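Local coordinates for protein aminoglycoside 3'-phosphotransferase AphA1-IAB (Acinetobacter baumannii, PDB 4FEV) that phosphorylates kanamycin and related aminoglycosides from ATP at the 3'-hydroxyl, giving its bacterial host resistance to these antibiotics, at residues 51-56 with 98-103; 80-85 with 213-218. One frame throughout, in Å; residues are numbered along the deposited sequence.

Overall arrangement
Both contacts touch the bound pyrazolopyrimidine PP1, contact 1 by way of Phe54, Ala101 and Ile102, and contact 2 through Pro83 and Ile216. Their centres lie 10 Å apart. Contact 1 pairs neighbouring strands 53-59 and 94-100 of the five-stranded antiparallel sheet and runs into the hinge, whereas in contact 2 the loop 80-85 meets the end of strand 211-215. A salt bridge joins them, Lys56 NZ lying 3.3 Å from Asp217 OD1, and Thr100 O packs 3.4 Å from Pro83 CB. Contact 2 is nearer the chemistry: the side chain of Val218 is about 8 Å from that of Asp199, the probable proton acceptor, and that of Ile216 about 10 Å from bound kanamycin.

Contact 1: 51-56 with 98-103; sequences PELFLK and LTTAIP. With PP1 (1-ter-butyl-3-p-tolyl-1H-pyrazolo[3,4-D]pyrimidin-4-ylamine), chain H.
Phe54 and Thr99 exchange two backbone hydrogen bonds as an antiparallel hydrogen-bonded pair, Phe54 N to Thr99 O and Thr99 N to Phe54 O, each 2.8 Å. A third bond, Ala101 N to Glu52 O at 3.0 Å, continues past the end of the strand; here the donor stands above the carbonyl plane, 37° out of it. Glu52 O also accepts from a water that donates in turn to Ala101 O, so this carbonyl takes two bonds. A second water links Phe54 O to Thr99 OG1.

Beyond the backbone, the methyl of Ala101 fills the angle between two neighbours. The extended Glu52 chain runs alongside it, with Glu52 OE1 3.5 Å from Ala101 CB, while its other carboxylate oxygen makes a salt bridge with Arg43. The same methyl touches the rim of the Phe54 ring at CE2. With CG beside its own backbone N (chi1 -79°), Phe54 lays one ring face over the bicyclic core of PP1, CE2 coming 3.4 Å from PP1 C6. On the other side of the sheet, Leu98 CD1 lies between Leu53 CB and Leu55 CB, 3.9 Å from the latter.

Ile102 meets PP1 with its backbone: its N donates to PP1 N7 and its O accepts from PP1 N10. Such paired bonds to an adenine-like base are characteristic of the hinge in the kinase-like nucleotide pocket.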
loop_
_atom_site.group_PDB
_atom_site.type_symbol
_atom_site.label_atom_id
_atom_site.label_comp_id
_atom_site.label_asym_id
_atom_site.label_seq_id
_atom_site.Cartn_x
_atom_site.Cartn_y
_atom_site.Cartn_z
ATOM N N PRO A 51 19.763 -3.500 13.045
ATOM C CA PRO A 51 18.744 -4.023 12.128
ATOM C C PRO A 51 18.821 -3.378 10.747
ATOM O O PRO A 51 19.274 -2.240 10.611
ATOM C CB PRO A 51 17.434 -3.631 12.811
ATOM C CG PRO A 51 17.776 -2.399 13.580
ATOM C CD PRO A 51 19.181 -2.615 14.072
ATOM N N GLU A 52 18.384 -4.110 9.730
ATOM C CA GLU A 52 18.202 -3.546 8.401
ATOM C C GLU A 52 17.163 -2.426 8.466
ATOM O O GLU A 52 16.183 -2.525 9.202
ATOM C CB GLU A 52 17.738 -4.634 7.439
ATOM C CG GLU A 52 17.512 -4.173 6.010
ATOM C CD GLU A 52 17.273 -5.335 5.060
ATOM O OE1 GLU A 52 16.154 -5.891 5.065
ATOM O OE2 GLU A 52 18.205 -5.699 4.312
ATOM N N LEU A 53 17.390 -1.363 7.700
ATOM C CA LEU A 53 16.480 -0.219 7.660
ATOM C C LEU A 53 16.121 0.123 6.221
ATOM O O LEU A 53 16.866 -0.203 5.286
ATOM C CB LEU A 53 17.131 1.013 8.289
ATOM C CG LEU A 53 17.734 0.908 9.685
ATOM C CD1 LEU A 53 18.414 2.222 10.085
ATOM C CD2 LEU A 53 16.667 0.520 10.694
ATOM N N PHE A 54 14.994 0.804 6.048
ATOM C CA PHE A 54 14.667 1.415 4.768
ATOM C C PHE A 54 14.535 2.930 4.874
ATOM O O PHE A 54 13.997 3.455 5.854
ATOM C CB PHE A 54 13.395 0.803 4.182
ATOM C CG PHE A 54 13.624 -0.527 3.542
ATOM C CD1 PHE A 54 14.073 -0.605 2.236
ATOM C CD2 PHE A 54 13.414 -1.701 4.246
ATOM C CE1 PHE A 54 14.307 -1.831 1.636
ATOM C CE2 PHE A 54 13.643 -2.938 3.646
ATOM C CZ PHE A 54 14.089 -2.997 2.344
ATOM N N LEU A 55 15.033 3.630 3.860
ATOM C CA LEU A 55 14.908 5.080 3.817
ATOM C C LEU A 55 14.203 5.552 2.545
ATOM O O LEU A 55 14.690 5.330 1.431
ATOM C CB LEU A 55 16.279 5.741 3.955
ATOM C CG LEU A 55 16.371 7.266 3.849
ATOM C CD1 LEU A 55 15.534 7.953 4.928
ATOM C CD2 LEU A 55 17.826 7.707 3.948
ATOM N N LYS A 56 13.053 6.199 2.718
ATOM C CA LYS A 56 12.315 6.779 1.606
ATOM C C LYS A 56 12.590 8.270 1.477
ATOM O O LYS A 56 12.554 9.010 2.463
ATOM C CB LYS A 56 10.816 6.588 1.788
ATOM C CG LYS A 56 10.278 5.269 1.340
ATOM C CD LYS A 56 8.777 5.402 1.107
ATOM C CE LYS A 56 8.162 4.080 0.718
ATOM N NZ LYS A 56 6.740 4.245 0.323
ATOM N N LEU A 98 12.627 7.198 7.515
ATOM C CA LEU A 98 13.483 6.071 7.869
ATOM C C LEU A 98 12.727 5.091 8.756
ATOM O O LEU A 98 12.260 5.458 9.837
ATOM C CB LEU A 98 14.728 6.567 8.610
ATOM C CG LEU A 98 15.756 5.510 9.028
ATOM C CD1 LEU A 98 16.486 4.922 7.798
ATOM C CD2 LEU A 98 16.745 6.083 10.034
ATOM N N THR A 99 12.623 3.846 8.309
ATOM C CA THR A 99 11.899 2.819 9.048
ATOM C C THR A 99 12.730 1.548 9.213
ATOM O O THR A 99 13.689 1.328 8.467
ATOM C CB THR A 99 10.590 2.428 8.329
ATOM O OG1 THR A 99 10.902 1.893 7.034
ATOM C CG2 THR A 99 9.673 3.641 8.171
ATOM N N THR A 100 12.339 0.707 10.171
ATOM C CA THR A 100 12.948 -0.613 10.340
ATOM C C THR A 100 12.396 -1.573 9.293
ATOM O O THR A 100 11.223 -1.525 8.954
ATOM C CB THR A 100 12.661 -1.213 11.726
ATOM O OG1 THR A 100 11.245 -1.367 11.890
ATOM C CG2 THR A 100 13.227 -0.320 12.846
ATOM N N ALA A 101 13.250 -2.441 8.768
ATOM C CA ALA A 101 12.791 -3.404 7.784
ATOM C C ALA A 101 12.005 -4.504 8.481
ATOM O O ALA A 101 12.312 -4.888 9.606
ATOM C CB ALA A 101 13.973 -3.991 7.010
ATOM N N ILE A 102 10.961 -4.984 7.827
ATOM C CA ILE A 102 10.348 -6.227 8.243
ATOM C C ILE A 102 11.095 -7.338 7.515
ATOM O O ILE A 102 11.078 -7.397 6.281
ATOM C CB ILE A 102 8.861 -6.261 7.867
ATOM C CG1 ILE A 102 8.102 -5.151 8.598
ATOM C CG2 ILE A 102 8.262 -7.612 8.198
ATOM C CD1 ILE A 102 6.668 -5.090 8.200
ATOM N N PRO A 103 11.770 -8.218 8.270
ATOM C CA PRO A 103 12.548 -9.292 7.637
ATOM C C PRO A 103 11.668 -10.254 6.850
ATOM O O PRO A 103 10.520 -10.507 7.225
ATOM C CB PRO A 103 13.171 -10.022 8.826
ATOM C CG PRO A 103 12.266 -9.717 9.976
ATOM C CD PRO A 103 11.766 -8.328 9.739
HETATM N N1 PP1 H . 9.856 -1.524 1.892
HETATM C C2 PP1 H . 9.856 -2.346 5.395
HETATM N N3 PP1 H . 9.690 -1.582 4.333
HETATM C C4 PP1 H . 9.931 -2.071 3.102
HETATM C C5 PP1 H . 10.347 -3.384 2.929
HETATM C C6 PP1 H . 10.504 -4.159 4.088
HETATM N N7 PP1 H . 10.252 -3.600 5.270
HETATM N N8 PP1 H . 10.169 -2.320 0.997
HETATM C C9 PP1 H . 10.461 -3.514 1.534
HETATM N N10 PP1 H . 10.892 -5.435 4.113
HETATM C C11 PP1 H . 10.906 -4.614 0.789
HETATM C C12 PP1 H . 11.114 -5.881 1.321
HETATM C C13 PP1 H . 11.550 -6.940 0.534
HETATM C C14 PP1 H . 11.780 -6.739 -0.816
HETATM C C15 PP1 H . 11.568 -5.480 -1.372
HETATM C C16 PP1 H . 11.120 -4.431 -0.574
HETATM C C24 PP1 H . 12.259 -7.903 -1.685
HETATM C C28 PP1 H . 9.428 -0.119 1.625
HETATM C C29 PP1 H . 9.436 0.075 0.108
HETATM C C33 PP1 H . 8.000 0.074 2.168
HETATM C C37 PP1 H . 10.401 0.851 2.305
HETATM O O HOH W 1 14.684 -4.350 10.813
HETATM O O HOH W 2 11.059 4.052 4.956
#

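Contact 2: 80-85 with 213-218; sequences MPLPTI and IGCIDV. With NA (sodium ion), chain I; PP1 (1-ter-butyl-3-p-tolyl-1H-pyrazolo[3,4-D]pyrimidin-4-ylamine), chain H.
Pro81 O accepts a weak hydrogen bond from Cys215 N, 3.3 Å long, the one direct hydrogen bond between loop 80-85 and the end of strand 211-215. Beside it the Pro81 ring presses on the strand backbone, CB lying 3.2 Å from Ile213 O.

Pro81 and Leu82 together make the close-packed part. Leu82 CG stands beside the backbone N (chi1 -69°), and the CD2 branch turns toward the strand, where it meets Cys215 SG at 3.4 Å and also touches Cys215 O. That carbonyl is buried without a polar partner, pressed by Leu82 CD2 and by Pro83 CD. Val218 CG1 reaches the same leucine methyl less closely, at 4.1 Å. Pro83 and Ile216 cross at about a right angle, CG to CG2, and both side chains lean on PP1: Pro83 CG is 3.6 Å from PP1 C2, and Ile216 CD1 is equally near PP1 C9.

The loop's other margin is hydrated. Met80 O binds a sodium ion at 2.5 Å, joined by three waters, Thr77 O and one further ligand. One of these waters accepts from Leu82 N, tying the ion's shell to the residue whose side chain is clamped against the strand.

A classic beta bulge sets two residues, Ile213 and Gly214, against the single residue Ile206. Asp217, probably the counterpart of the kinase DFG aspartate, follows; its partner Lys56 also pairs with Glu69, as in the kinase Lys-Glu pair. Loop and strand end thus wall part of the PP1-occupied nucleotide cleft of this kinase-like fold.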
loop_
_atom_site.group_PDB
_atom_site.type_symbol
_atom_site.label_atom_id
_atom_site.label_comp_id
_atom_site.label_asym_id
_atom_site.label_seq_id
_atom_site.Cartn_x
_atom_site.Cartn_y
_atom_site.Cartn_z
ATOM N N MET A 80 -1.829 -3.161 13.885
ATOM C CA MET A 80 -1.312 -4.163 12.949
ATOM C C MET A 80 0.214 -4.186 13.002
ATOM O O MET A 80 0.831 -3.238 13.494
ATOM C CB MET A 80 -1.789 -3.857 11.511
ATOM C CG MET A 80 -3.302 -3.972 11.309
ATOM S SD MET A 80 -3.980 -5.639 11.526
ATOM C CE MET A 80 -3.617 -6.352 9.932
ATOM N N PRO A 81 0.831 -5.279 12.510
ATOM C CA PRO A 81 2.295 -5.365 12.457
ATOM C C PRO A 81 2.882 -4.580 11.271
ATOM O O PRO A 81 2.676 -4.958 10.107
ATOM C CB PRO A 81 2.551 -6.873 12.295
ATOM C CG PRO A 81 1.318 -7.394 11.611
ATOM C CD PRO A 81 0.183 -6.560 12.158
ATOM N N LEU A 82 3.618 -3.515 11.582
ATOM C CA LEU A 82 4.098 -2.561 10.582
ATOM C C LEU A 82 5.556 -2.218 10.819
ATOM O O LEU A 82 6.057 -2.405 11.918
ATOM C CB LEU A 82 3.299 -1.249 10.670
ATOM C CG LEU A 82 1.838 -1.233 10.245
ATOM C CD1 LEU A 82 1.348 0.198 10.090
ATOM C CD2 LEU A 82 1.704 -1.969 8.958
ATOM N N PRO A 83 6.235 -1.677 9.794
ATOM C CA PRO A 83 7.566 -1.113 10.038
ATOM C C PRO A 83 7.515 0.016 11.071
ATOM O O PRO A 83 6.536 0.766 11.112
ATOM C CB PRO A 83 7.961 -0.551 8.668
ATOM C CG PRO A 83 7.219 -1.424 7.690
ATOM C CD PRO A 83 5.875 -1.655 8.366
ATOM N N THR A 84 8.563 0.141 11.879
ATOM C CA THR A 84 8.616 1.178 12.912
ATOM C C THR A 84 9.329 2.430 12.393
ATOM O O THR A 84 10.385 2.329 11.769
ATOM C CB THR A 84 9.353 0.645 14.152
ATOM O OG1 THR A 84 8.681 -0.528 14.628
ATOM C CG2 THR A 84 9.401 1.693 15.256
ATOM N N ILE A 85 8.742 3.600 12.638
ATOM C CA ILE A 85 9.364 4.873 12.257
ATOM C C ILE A 85 10.557 5.166 13.156
ATOM O O ILE A 85 10.411 5.285 14.375
ATOM C CB ILE A 85 8.345 6.053 12.332
ATOM C CG1 ILE A 85 7.147 5.801 11.400
ATOM C CG2 ILE A 85 9.018 7.378 12.006
ATOM C CD1 ILE A 85 5.942 6.675 11.701
ATOM N N ILE A 213 4.056 -11.989 8.449
ATOM C CA ILE A 213 4.386 -11.228 9.652
ATOM C C ILE A 213 4.119 -9.724 9.563
ATOM O O ILE A 213 4.195 -9.023 10.566
ATOM C CB ILE A 213 5.824 -11.495 10.127
ATOM C CG1 ILE A 213 6.832 -11.103 9.052
ATOM C CG2 ILE A 213 5.988 -12.962 10.489
ATOM C CD1 ILE A 213 8.231 -10.933 9.581
ATOM N N GLY A 214 3.792 -9.211 8.385
ATOM C CA GLY A 214 3.486 -7.791 8.318
ATOM C C GLY A 214 3.159 -7.234 6.953
ATOM O O GLY A 214 3.302 -7.919 5.943
ATOM N N CYS A 215 2.708 -5.983 6.922
ATOM C CA CYS A 215 2.442 -5.320 5.657
ATOM C C CYS A 215 3.229 -4.022 5.572
ATOM O O CYS A 215 3.639 -3.462 6.588
ATOM C CB CYS A 215 0.941 -5.079 5.450
ATOM S SG CYS A 215 0.187 -3.897 6.580
ATOM N N ILE A 216 3.448 -3.550 4.348
ATOM C CA ILE A 216 4.242 -2.352 4.130
ATOM C C ILE A 216 3.506 -1.457 3.148
ATOM O O ILE A 216 2.458 -1.849 2.628
ATOM C CB ILE A 216 5.641 -2.717 3.555
ATOM C CG1 ILE A 216 5.488 -3.476 2.223
ATOM C CG2 ILE A 216 6.420 -3.548 4.559
ATOM C CD1 ILE A 216 6.825 -3.731 1.473
ATOM N N ASP A 217 4.056 -0.267 2.898
ATOM C CA ASP A 217 3.529 0.660 1.900
ATOM C C ASP A 217 2.090 1.096 2.185
ATOM O O ASP A 217 1.180 0.866 1.380
ATOM C CB ASP A 217 3.642 0.067 0.492
ATOM C CG ASP A 217 4.099 1.080 -0.524
ATOM O OD1 ASP A 217 5.302 1.425 -0.498
ATOM O OD2 ASP A 217 3.262 1.525 -1.339
ATOM N N VAL A 218 1.904 1.767 3.318
ATOM C CA VAL A 218 0.569 2.014 3.853
ATOM C C VAL A 218 0.075 3.439 3.613
ATOM O O VAL A 218 -0.805 3.921 4.321
ATOM C CB VAL A 218 0.551 1.719 5.367
ATOM C CG1 VAL A 218 0.858 0.259 5.616
ATOM C CG2 VAL A 218 1.550 2.621 6.118
HETATM NA NA NA I . 2.413 -2.480 15.200
HETATM N N1 PP1 H . 9.856 -1.524 1.892
HETATM C C2 PP1 H . 9.856 -2.346 5.395
HETATM N N3 PP1 H . 9.690 -1.582 4.333
HETATM C C4 PP1 H . 9.931 -2.071 3.102
HETATM C C5 PP1 H . 10.347 -3.384 2.929
HETATM C C6 PP1 H . 10.504 -4.159 4.088
HETATM N N7 PP1 H . 10.252 -3.600 5.270
HETATM N N8 PP1 H . 10.169 -2.320 0.997
HETATM C C9 PP1 H . 10.461 -3.514 1.534
HETATM N N10 PP1 H . 10.892 -5.435 4.113
HETATM C C11 PP1 H . 10.906 -4.614 0.789
HETATM C C12 PP1 H . 11.114 -5.881 1.321
HETATM C C13 PP1 H . 11.550 -6.940 0.534
HETATM C C14 PP1 H . 11.780 -6.739 -0.816
HETATM C C15 PP1 H . 11.568 -5.480 -1.372
HETATM C C16 PP1 H . 11.120 -4.431 -0.574
HETATM C C24 PP1 H . 12.259 -7.903 -1.685
HETATM C C28 PP1 H . 9.428 -0.119 1.625
HETATM C C29 PP1 H . 9.436 0.075 0.108
HETATM C C33 PP1 H . 8.000 0.074 2.168
HETATM C C37 PP1 H . 10.401 0.851 2.305
HETATM O O HOH W 3 4.314 -3.392 14.157
HETATM O O HOH W 4 1.714 -4.408 16.496
HETATM O O HOH W 5 3.406 -1.628 17.207
#